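Local coordinates for periplasmic sugar-binding domain protein (Pseudomonas fluorescens Pf-5, PDB 3H75) that probably binds a carbohydrate in the periplasm, as a two-domain member of the bacterial solute-binding protein 2 family, at residues Y22-F25 / M26-A29; N241-P244 / E245-Q248; G310-V313 / G314-V317. All coordinates share one frame; numbering follows the deposited sequence.

Contact 1. Residues Y22-F25 / M26-A29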
loop_
_atom_site.group_PDB
_atom_site.type_symbol
_atom_site.label_atom_id
_atom_site.label_comp_id
_atom_site.label_asym_id
_atom_site.label_seq_id
_atom_site.Cartn_x
_atom_site.Cartn_y
_atom_site.Cartn_z
ATOM N N TYR A 22 3.533 8.302 1.795
ATOM C CA TYR A 22 2.079 8.411 1.854
ATOM C C TYR A 22 1.759 9.779 2.464
ATOM O O TYR A 22 0.913 10.515 1.957
ATOM C CB TYR A 22 1.532 7.287 2.737
ATOM C CG TYR A 22 0.040 7.039 2.662
ATOM C CD1 TYR A 22 -0.476 5.996 1.892
ATOM C CD2 TYR A 22 -0.851 7.794 3.427
ATOM C CE1 TYR A 22 -1.841 5.699 1.894
ATOM C CE2 TYR A 22 -2.217 7.508 3.433
ATOM C CZ TYR A 22 -2.704 6.456 2.672
ATOM O OH TYR A 22 -4.036 6.125 2.729
ATOM N N SER A 23 2.453 10.112 3.551
ATOM C CA SER A 23 2.261 11.390 4.230
ATOM C C SER A 23 2.629 12.583 3.356
ATOM O O SER A 23 1.886 13.563 3.286
ATOM C CB SER A 23 3.098 11.443 5.512
ATOM O OG SER A 23 2.601 10.544 6.483
ATOM N N GLN A 24 3.775 12.501 2.687
ATOM C CA GLN A 24 4.223 13.598 1.842
ATOM C C GLN A 24 3.255 13.877 0.703
ATOM O O GLN A 24 3.029 15.038 0.348
ATOM C CB GLN A 24 5.621 13.314 1.284
ATOM C CG GLN A 24 6.687 13.178 2.362
ATOM C CD GLN A 24 6.765 14.397 3.264
ATOM O OE1 GLN A 24 7.109 15.490 2.818
ATOM N NE2 GLN A 24 6.438 14.214 4.542
ATOM N N PHE A 25 2.675 12.824 0.131
ATOM C CA PHE A 25 1.722 13.000 -0.959
ATOM C C PHE A 25 0.480 13.708 -0.411
ATOM O O PHE A 25 -0.067 14.605 -1.055
ATOM C CB PHE A 25 1.336 11.643 -1.564
ATOM C CG PHE A 25 0.645 11.751 -2.898
ATOM C CD1 PHE A 25 1.358 12.126 -4.033
ATOM C CD2 PHE A 25 -0.720 11.494 -3.022
ATOM C CE1 PHE A 25 0.721 12.246 -5.278
ATOM C CE2 PHE A 25 -1.365 11.613 -4.259
ATOM C CZ PHE A 25 -0.639 11.990 -5.388
HETATM N N MSE A 26 0.045 13.311 0.783
HETATM C CA MSE A 26 -1.117 13.932 1.408
HETATM C C MSE A 26 -0.858 15.402 1.707
HETATM O O MSE A 26 -1.728 16.244 1.494
HETATM C CB MSE A 26 -1.470 13.238 2.726
HETATM C CG MSE A 26 -2.066 11.857 2.591
HETATM SE SE MSE A 26 -2.496 11.118 4.339
HETATM C CE MSE A 26 -4.057 12.186 4.735
ATOM N N GLN A 27 0.334 15.707 2.210
ATOM C CA GLN A 27 0.664 17.086 2.541
ATOM C C GLN A 27 0.634 17.962 1.295
ATOM O O GLN A 27 0.208 19.118 1.351
ATOM C CB GLN A 27 2.024 17.154 3.235
ATOM C CG GLN A 27 2.046 16.362 4.531
ATOM C CD GLN A 27 3.311 16.563 5.330
ATOM O OE1 GLN A 27 4.416 16.492 4.795
ATOM N NE2 GLN A 27 3.156 16.801 6.628
ATOM N N ALA A 28 1.072 17.410 0.168
ATOM C CA ALA A 28 1.052 18.160 -1.080
ATOM C C ALA A 28 -0.408 18.448 -1.416
ATOM O O ALA A 28 -0.757 19.554 -1.826
ATOM C CB ALA A 28 1.704 17.351 -2.193
ATOM N N ALA A 29 -1.265 17.450 -1.227
ATOM C CA ALA A 29 -2.687 17.608 -1.506
ATOM C C ALA A 29 -3.322 18.612 -0.550
ATOM O O ALA A 29 -4.141 19.432 -0.966
ATOM C CB ALA A 29 -3.396 16.264 -1.399
#

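Contact 2. Residues N241-P244 / E245-Q248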
loop_
_atom_site.group_PDB
_atom_site.type_symbol
_atom_site.label_atom_id
_atom_site.label_comp_id
_atom_site.label_asym_id
_atom_site.label_seq_id
_atom_site.Cartn_x
_atom_site.Cartn_y
_atom_site.Cartn_z
ATOM N N ASN A 241 5.444 -1.325 -3.341
ATOM C CA ASN A 241 5.846 0.016 -2.877
ATOM C C ASN A 241 6.749 0.686 -3.917
ATOM O O ASN A 241 6.813 0.241 -5.070
ATOM C CB ASN A 241 6.574 -0.012 -1.519
ATOM C CG ASN A 241 5.698 -0.516 -0.368
ATOM O OD1 ASN A 241 4.484 -0.671 -0.502
ATOM N ND2 ASN A 241 6.326 -0.764 0.778
ATOM N N SER A 242 7.444 1.748 -3.521
ATOM C CA SER A 242 8.308 2.465 -4.457
ATOM C C SER A 242 9.501 3.141 -3.796
ATOM O O SER A 242 9.836 4.286 -4.123
ATOM C CB SER A 242 7.484 3.506 -5.228
ATOM O OG SER A 242 6.887 4.446 -4.344
ATOM N N SER A 243 10.150 2.448 -2.869
ATOM C CA SER A 243 11.314 3.033 -2.212
ATOM C C SER A 243 12.383 3.290 -3.269
ATOM O O SER A 243 12.455 2.592 -4.284
ATOM C CB SER A 243 11.869 2.093 -1.144
ATOM O OG SER A 243 12.396 0.914 -1.723
ATOM N N PRO A 244 13.231 4.301 -3.045
ATOM C CA PRO A 244 14.286 4.616 -4.009
ATOM C C PRO A 244 15.119 3.398 -4.396
ATOM O O PRO A 244 15.389 3.179 -5.578
ATOM C CB PRO A 244 15.108 5.676 -3.283
ATOM C CG PRO A 244 14.071 6.391 -2.473
ATOM C CD PRO A 244 13.245 5.250 -1.918
ATOM N N GLU A 245 15.519 2.607 -3.403
ATOM C CA GLU A 245 16.333 1.425 -3.665
ATOM C C GLU A 245 15.590 0.380 -4.495
ATOM O O GLU A 245 16.179 -0.269 -5.359
ATOM C CB GLU A 245 16.803 0.799 -2.350
ATOM C CG GLU A 245 18.037 -0.073 -2.511
ATOM C CD GLU A 245 18.520 -0.655 -1.200
ATOM O OE1 GLU A 245 18.418 0.041 -0.171
ATOM O OE2 GLU A 245 19.014 -1.801 -1.201
ATOM N N ALA A 246 14.297 0.206 -4.231
ATOM C CA ALA A 246 13.504 -0.765 -4.979
ATOM C C ALA A 246 13.340 -0.320 -6.427
ATOM O O ALA A 246 13.406 -1.136 -7.348
ATOM C CB ALA A 246 12.135 -0.939 -4.327
ATOM N N LEU A 247 13.119 0.975 -6.629
ATOM C CA LEU A 247 12.955 1.505 -7.976
ATOM C C LEU A 247 14.244 1.295 -8.763
ATOM O O LEU A 247 14.212 0.902 -9.929
ATOM C CB LEU A 247 12.605 2.994 -7.924
ATOM C CG LEU A 247 11.252 3.335 -7.289
ATOM C CD1 LEU A 247 11.185 4.826 -7.031
ATOM C CD2 LEU A 247 10.106 2.895 -8.195
ATOM N N GLN A 248 15.378 1.551 -8.122
ATOM C CA GLN A 248 16.658 1.372 -8.792
ATOM C C GLN A 248 16.868 -0.100 -9.131
ATOM O O GLN A 248 17.366 -0.428 -10.205
ATOM C CB GLN A 248 17.807 1.856 -7.907
ATOM C CG GLN A 248 19.173 1.808 -8.595
ATOM C CD GLN A 248 19.258 2.739 -9.792
ATOM O OE1 GLN A 248 19.163 3.959 -9.651
ATOM N NE2 GLN A 248 19.433 2.167 -10.980
#

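Contact 3. Residues G310-V313 / G314-V317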
loop_
_atom_site.group_PDB
_atom_site.type_symbol
_atom_site.label_atom_id
_atom_site.label_comp_id
_atom_site.label_asym_id
_atom_site.label_seq_id
_atom_site.Cartn_x
_atom_site.Cartn_y
_atom_site.Cartn_z
ATOM N N GLY A 310 10.961 11.247 -6.301
ATOM C CA GLY A 310 10.885 10.907 -4.892
ATOM C C GLY A 310 9.635 11.489 -4.256
ATOM O O GLY A 310 8.574 11.528 -4.888
ATOM N N ASP A 311 9.749 11.952 -3.014
ATOM C CA ASP A 311 8.594 12.507 -2.318
ATOM C C ASP A 311 8.200 13.915 -2.767
ATOM O O ASP A 311 7.380 14.582 -2.128
ATOM C CB ASP A 311 8.819 12.455 -0.804
ATOM C CG ASP A 311 8.801 11.033 -0.265
ATOM O OD1 ASP A 311 8.522 10.099 -1.051
ATOM O OD2 ASP A 311 9.056 10.845 0.942
ATOM N N GLN A 312 8.781 14.361 -3.875
ATOM C CA GLN A 312 8.440 15.663 -4.426
ATOM C C GLN A 312 7.411 15.422 -5.529
ATOM O O GLN A 312 6.881 16.364 -6.113
ATOM C CB GLN A 312 9.684 16.345 -5.013
ATOM C CG GLN A 312 10.788 16.626 -3.998
ATOM C CD GLN A 312 10.414 17.702 -2.993
ATOM O OE1 GLN A 312 11.060 17.845 -1.955
ATOM N NE2 GLN A 312 9.379 18.473 -3.302
ATOM N N VAL A 313 7.116 14.153 -5.802
ATOM C CA VAL A 313 6.171 13.815 -6.862
ATOM C C VAL A 313 4.786 14.445 -6.696
ATOM O O VAL A 313 4.144 14.807 -7.681
ATOM C CB VAL A 313 6.037 12.271 -7.024
ATOM C CG1 VAL A 313 5.328 11.661 -5.823
ATOM C CG2 VAL A 313 5.297 11.950 -8.313
ATOM N N GLY A 314 4.332 14.596 -5.457
ATOM C CA GLY A 314 3.022 15.183 -5.231
ATOM C C GLY A 314 2.892 16.615 -5.718
ATOM O O GLY A 314 1.794 17.072 -6.044
ATOM N N THR A 315 4.014 17.328 -5.774
ATOM C CA THR A 315 4.016 18.720 -6.215
ATOM C C THR A 315 3.608 18.884 -7.677
ATOM O O THR A 315 3.230 19.975 -8.101
ATOM C CB THR A 315 5.405 19.361 -6.021
ATOM O OG1 THR A 315 6.362 18.700 -6.856
ATOM C CG2 THR A 315 5.843 19.249 -4.569
ATOM N N ARG A 316 3.678 17.803 -8.446
ATOM C CA ARG A 316 3.316 17.854 -9.860
ATOM C C ARG A 316 1.863 17.470 -10.112
ATOM O O ARG A 316 1.431 17.358 -11.261
ATOM C CB ARG A 316 4.232 16.937 -10.670
ATOM C CG ARG A 316 5.682 17.382 -10.697
ATOM C CD ARG A 316 6.559 16.369 -11.413
ATOM N NE ARG A 316 6.117 16.117 -12.784
ATOM C CZ ARG A 316 6.084 17.036 -13.745
ATOM N NH1 ARG A 316 6.469 18.281 -13.492
ATOM N NH2 ARG A 316 5.668 16.709 -14.961
ATOM N N VAL A 317 1.109 17.271 -9.036
ATOM C CA VAL A 317 -0.292 16.896 -9.155
ATOM C C VAL A 317 -1.208 18.079 -8.875
ATOM O O VAL A 317 -1.045 18.781 -7.878
ATOM C CB VAL A 317 -0.641 15.753 -8.178
ATOM C CG1 VAL A 317 -2.099 15.359 -8.327
ATOM C CG2 VAL A 317 0.260 14.558 -8.444
HETATM O O HOH W 1 4.819 13.574 -2.797
#

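Contact 1. Residues Y22-F25 / M26-A29
Tyr22 and Met26 meet one turn apart within helix 17-33, in a local, buried contact on the crossover between parallel strands 5-10 and 36-41. Four consecutive i to i+4 backbone hydrogen bonds define the turn as regular alpha-helix. Met26 N donates to Tyr22 O at 3.2 Å, and Gln27 N to Ser23 O at 2.9 Å, with Ala28 N and Ala29 N bonded likewise to Gln24 O and Phe25 O.

Met26 is a selenomethionine. Its CG lies anti to its own carbonyl carbon (chi1 -71°) and passes Tyr22 O, and the extended chi2 carries the selenium to 3.7 Å from Tyr22 CE2, with CD2 close behind. The selenium sits 4.8 Å from the ring centroid, 71° off the ring normal, so this Met-aromatic contact is oblique. Tyr22 OH is bonded to Asn93 OD1, which probably helps to fix the far end of the ring, while Met26 continues onto Leu37 of strand 36-41.

Gln24 and Gln27 run alongside each other, pointing the same way, their amide planes 74° apart; Gln24 NE2 comes within 3.1 Å of Gln27 OE1. The CG of Gln27 also rests 3.1 Å from Ser23 O, against the carbonyl that its own N-H uses. Ser23 OG is held by Tyr41 and by the carbonyl of Trp19, while Phe25 meets Phe319 and Trp268 edge-to-face. With one side on the sheet and Phe25 turned toward helices 265-277 and 319-322, the arrangement is that of the first right-handed beta-alpha-beta unit of a periplasmic binding protein domain.

Contact 2. Residues N241-P244 / E245-Q248
Ser243 caps helix 244-252 and meets Ala246 through its hydroxyl, a local N-cap contact at the loop that follows strand 236-240. Ala246 N donates to Ser243 OG at 3.2 Å with an N-H...O angle of 150°. The hydroxyl reaches this amide because chi1 of 66° sets OG between the backbone N and the carbonyl carbon of its own residue. The same oxygen also lies against the methyl of Ala246, so a polar and an apolar contact share one atom.

The carbonyls of the cap residue and of the first helical residue are both engaged. Leu247 N bonds to Ser243 O at 2.9 Å, nearly in line with the carbonyl (C=O...N angle 170°), and Gln248 N bonds to Pro244 O at 3.0 Å. Pro244, with no N-H to offer, occupies the first helical position after the cap, where the backbone N of a helix has no carbonyl of a preceding turn to meet.

Further out, Ser243 OG is also hydrogen-bonded to Asp214, whose other carboxylate oxygen receives Asn241 ND2, while Asn241 OD1 binds a glycerol probably left from crystallisation; this aspartate thus ties the cap to the preceding loop. Glu245 extends away from the cap to a salt bridge with Arg189, and Gln248 NE2 bonds to Asp252 one turn on.

Leu247 points back toward the loop, and within the contact its branches part over Ser242: CD2 approaches Ser242 CB at 4.0 Å, whereas CD1 rests 3.3 Å from Ser242 O.

Contact 3. Residues G310-V313 / G314-V317
With chi1 at 64°, Thr315 holds OG1 between its backbone N and carbonyl carbon, directed back at Gln312 O, while CG2 is swung toward the amide of Gln312. The hydroxyl and the backbone N-H of Thr315 thereby converge on one carbonyl in a 3-10 turn, residues 312-316, that links helix 300-309 to helix 319-322. Thr315 N donates at 3.0 Å to Gln312 O from above the carbonyl plane, 50° out of it. Thr315 OG1 donates to the same oxygen close to in line with the C=O bond (161°); their separation of 2.5 Å is unusually short and its exact length doubtful.

The i to i+3 pattern continues as Arg316 N bonds to Val313 O at 3.1 Å, again from above the plane. Gly310, with positive phi, is the first residue to leave helical angles after helix 300-309, and its carbonyl receives Val313 N. Inward, Val313 and Val317 both pack on Leu340 of helix 338-341, and Asp311 OD1 bonds to Ser21 of helix 17-33.

The amide of Gly314 is satisfied by a bridging water, which accepts from Gly314 N at 2.9 Å and donates to Asp311 O at 2.8 Å.

How the contacts relate
The contacts follow one another along the chain in numerical order. Contact 1 lies on helix 17-33 of the domain built round the six-stranded parallel sheet, contact 2 in the loop after strand 236-240 of the other sheet and on the start of helix 244-252, and contact 3 after helix 300-309. Contacts 1 and 3 have centres about 9 Å apart and touch: Phe25 CD1 lies 3.7 Å from Gly314 CA, and Gln24 CG 3.6 Å from Asp311 OD2. Contact 2 touches neither, lying centre to centre about 18 Å from contact 1 and about 15 Å from contact 3. Helix 300-309 packs on Leu247 and residues 310-317 on helix 17-33, so this late part of the chain appears to bridge the two domains.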